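Local coordinates for molybdopterin biosynthesis Mog protein (Mycobacterium tuberculosis, PDB 2G4R) that probably takes part in molybdenum cofactor biosynthesis, most likely by activating molybdopterin with ATP as its MogA-family relatives do, at residues G73-P76 with T77-T80; P105-P108 with T109-L112. All blocks are in the same frame, centred on the assembly; numbering follows the deposited sequence.

Contact 1: G73-P76 with T77-T80; sequences GISP and TDTT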
loop_
_atom_site.group_PDB
_atom_site.type_symbol
_atom_site.label_atom_id
_atom_site.label_comp_id
_atom_site.label_asym_id
_atom_site.label_seq_id
_atom_site.Cartn_x
_atom_site.Cartn_y
_atom_site.Cartn_z
ATOM N N GLY A 73 -1.130 -17.953 8.146
ATOM C CA GLY A 73 -1.131 -18.473 9.478
ATOM C C GLY A 73 -2.507 -18.431 10.118
ATOM O O GLY A 73 -3.522 -18.348 9.420
ATOM N N ILE A 74 -2.523 -18.425 11.436
ATOM C CA ILE A 74 -3.759 -18.583 12.221
ATOM C C ILE A 74 -4.085 -17.341 13.063
ATOM O O ILE A 74 -4.850 -17.394 14.036
ATOM C CB ILE A 74 -3.726 -19.876 13.033
ATOM C CG1 ILE A 74 -2.702 -19.803 14.189
ATOM C CG2 ILE A 74 -3.402 -21.027 12.095
ATOM C CD1 ILE A 74 -2.649 -21.033 15.028
ATOM N N SER A 75 -3.511 -16.214 12.671
ATOM C CA SER A 75 -3.816 -14.960 13.313
ATOM C C SER A 75 -5.194 -14.506 12.881
ATOM O O SER A 75 -5.768 -15.021 11.893
ATOM C CB SER A 75 -2.772 -13.899 13.007
ATOM O OG SER A 75 -3.335 -13.053 12.021
ATOM N N PRO A 76 -5.757 -13.532 13.626
ATOM C CA PRO A 76 -7.119 -13.074 13.307
ATOM C C PRO A 76 -7.213 -12.638 11.838
ATOM O O PRO A 76 -8.123 -13.026 11.093
ATOM C CB PRO A 76 -7.314 -11.859 14.259
ATOM C CG PRO A 76 -6.365 -12.082 15.377
ATOM C CD PRO A 76 -5.171 -12.811 14.785
ATOM N N THR A 77 -6.193 -11.905 11.408
ATOM C CA THR A 77 -6.193 -11.303 10.107
ATOM C C THR A 77 -5.648 -12.149 8.916
ATOM O O THR A 77 -5.601 -11.635 7.803
ATOM C CB THR A 77 -5.357 -10.018 10.194
ATOM O OG1 THR A 77 -4.068 -10.320 10.770
ATOM C CG2 THR A 77 -6.067 -8.998 11.058
ATOM N N ASP A 78 -5.215 -13.396 9.154
ATOM C CA ASP A 78 -4.670 -14.250 8.079
ATOM C C ASP A 78 -5.779 -14.914 7.289
ATOM O O ASP A 78 -6.321 -15.902 7.744
ATOM C CB ASP A 78 -3.819 -15.365 8.684
ATOM C CG ASP A 78 -2.570 -14.868 9.328
ATOM O OD1 ASP A 78 -1.946 -13.931 8.828
ATOM O OD2 ASP A 78 -2.200 -15.459 10.339
ATOM N N THR A 79 -6.135 -14.375 6.132
ATOM C CA THR A 79 -7.174 -14.965 5.294
ATOM C C THR A 79 -6.727 -15.292 3.857
ATOM O O THR A 79 -7.548 -15.496 2.988
ATOM C CB THR A 79 -8.405 -14.017 5.259
ATOM O OG1 THR A 79 -7.995 -12.734 4.772
ATOM C CG2 THR A 79 -8.983 -13.866 6.680
ATOM N N THR A 80 -5.420 -15.368 3.597
ATOM C CA THR A 80 -4.925 -15.682 2.265
ATOM C C THR A 80 -5.508 -17.038 1.754
ATOM O O THR A 80 -5.932 -17.126 0.605
ATOM C CB THR A 80 -3.359 -15.605 2.187
ATOM O OG1 THR A 80 -2.867 -14.266 2.486
ATOM C CG2 THR A 80 -2.866 -16.008 0.808
#
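D78 reaches back across its own turn to the main chain of S75, and its OD2 accepts the S75 N-H at 2.8 Å. The donor meets OD2 on the anti side, 33° out of the carboxylate plane. D78 OD2 also receives a weak bond from S75 OG (3.1 Å), so the backbone N-H gives the firmer of the two bonds and the hydroxyl only supplements it. Here chi1 of D78 (-67°) sets CG beside the backbone N and brings the carboxylate against the G73-S75 backbone, with D78 CB just 3.1 Å from G73 O. The frame beneath is a type I beta turn from S75 to D78, closed by a hydrogen bond from D78 N to S75 O at 3.2 Å. S75 OG also takes a weak bond from T77 N and lies 3.1 Å from T77 OG1. Further out, G73 O is held by R114 NE, while P76 and T77 pack on E33 and G30 of a second subunit. The turn thus illustrates how an acidic side chain can organise a glycine-rich loop, here the one leading from strand 65-69 into helix 80-87, whose first residue, T80, is tied through OG1 to G70 O.

Contact 2: P105-P108 with T109-L112; sequences PKVP and TSVL
The carbonyl oxygen of V107 accepts two bonds from S110, and around it the contact is at its most compact. S110 N approaches V107 O at 2.9 Å with a fairly straight N-H (162°). S110 OG adds a weak bond to V107 O at 3.1 Å, so the serine holds one acceptor with backbone and side chain together. Beside this pair, V107 CG1 and T109 OG1 approach to 3.3 Å as their side chains cross at a slant; CG1 lies anti to the backbone N of V107 (chi1 175°), on the carbonyl side of its residue. V111 closes in from the next turn, its CG2 lying 3.4 Å from P108 O, and the S110 and V111 side chains touch L104. The outer side is much looser: V107, P108, T109 and V111 are all exposed, and nearby K106 makes only a long, weak ion pair with D137. Proline suits the start of such a turn because it has no N-H to offer, and a second bond, L112 N to T109 O (2.9 Å), repeats the same three-residue spacing. The arrangement is that of a short 3-10 helix entered through a proline.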
loop_
_atom_site.group_PDB
_atom_site.type_symbol
_atom_site.label_atom_id
_atom_site.label_comp_id
_atom_site.label_asym_id
_atom_site.label_seq_id
_atom_site.Cartn_x
_atom_site.Cartn_y
_atom_site.Cartn_z
ATOM N N PRO A 105 12.130 -29.221 9.390
ATOM C CA PRO A 105 13.184 -29.826 10.200
ATOM C C PRO A 105 13.295 -29.439 11.700
ATOM O O PRO A 105 13.286 -30.411 12.477
ATOM C CB PRO A 105 14.450 -29.631 9.348
ATOM C CG PRO A 105 13.863 -29.194 7.879
ATOM C CD PRO A 105 12.400 -29.500 7.971
ATOM N N LYS A 106 13.395 -28.179 12.200
ATOM C CA LYS A 106 13.826 -26.865 11.604
ATOM C C LYS A 106 12.967 -25.707 12.164
ATOM O O LYS A 106 13.314 -25.124 13.197
ATOM C CB LYS A 106 13.894 -26.770 10.073
ATOM C CG LYS A 106 14.349 -25.388 9.538
ATOM C CD LYS A 106 15.853 -25.377 9.226
ATOM C CE LYS A 106 16.254 -24.299 8.219
ATOM N NZ LYS A 106 15.788 -24.564 6.817
ATOM N N VAL A 107 11.889 -25.351 11.462
ATOM C CA VAL A 107 10.893 -24.402 11.964
ATOM C C VAL A 107 9.630 -25.211 12.238
ATOM O O VAL A 107 8.759 -25.332 11.376
ATOM C CB VAL A 107 10.652 -23.233 10.990
ATOM C CG1 VAL A 107 9.500 -22.306 11.471
ATOM C CG2 VAL A 107 11.943 -22.439 10.850
ATOM N N PRO A 108 9.519 -25.753 13.468
ATOM C CA PRO A 108 8.393 -26.630 13.818
ATOM C C PRO A 108 7.031 -25.995 13.584
ATOM O O PRO A 108 6.055 -26.700 13.369
ATOM C CB PRO A 108 8.589 -26.886 15.323
ATOM C CG PRO A 108 10.049 -26.590 15.585
ATOM C CD PRO A 108 10.411 -25.497 14.621
ATOM N N THR A 109 6.958 -24.671 13.660
ATOM C CA THR A 109 5.689 -23.971 13.511
ATOM C C THR A 109 5.215 -23.906 12.046
ATOM O O THR A 109 4.157 -23.383 11.773
ATOM C CB THR A 109 5.792 -22.549 14.093
ATOM O OG1 THR A 109 6.991 -21.927 13.606
ATOM C CG2 THR A 109 5.813 -22.598 15.631
ATOM N N SER A 110 6.031 -24.423 11.121
ATOM C CA SER A 110 5.648 -24.681 9.722
ATOM C C SER A 110 4.272 -25.272 9.588
ATOM O O SER A 110 3.533 -24.872 8.701
ATOM C CB SER A 110 6.619 -25.667 9.075
ATOM O OG SER A 110 7.663 -24.960 8.476
ATOM N N VAL A 111 3.965 -26.237 10.461
ATOM C CA VAL A 111 2.652 -26.916 10.534
ATOM C C VAL A 111 1.417 -25.993 10.682
ATOM O O VAL A 111 0.263 -26.448 10.513
ATOM C CB VAL A 111 2.592 -27.969 11.733
ATOM C CG1 VAL A 111 3.665 -29.028 11.605
ATOM C CG2 VAL A 111 2.732 -27.264 13.098
ATOM N N LEU A 112 1.651 -24.736 11.052
ATOM C CA LEU A 112 0.575 -23.774 11.278
ATOM C C LEU A 112 0.245 -22.984 10.030
ATOM O O LEU A 112 -0.731 -22.221 10.011
ATOM C CB LEU A 112 0.966 -22.795 12.393
ATOM C CG LEU A 112 1.305 -23.463 13.729
ATOM C CD1 LEU A 112 1.560 -22.374 14.761
ATOM C CD2 LEU A 112 0.159 -24.385 14.154
#

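How the contacts relate
Contacts 1 and 2 occur in series along the chain, with centres about 17 Å apart, and both belong to the probable molybdopterin-binding domain. Contact 1 occupies the loop from strand 65-69 to helix 80-87; contact 2 follows helix 93-102 and precedes strand 117-120. These two strands belong to the same mixed sheet, separated in it by strand 123-128. The loops touch where I74 CG2 packs on L112 O at 3.6 Å, and R114, shortly after contact 2, also joins them. Two loops distant in sequence thus meet at the surface of one domain, with 73-80 at a subunit boundary of the trimeric assembly and 105-112 away from it.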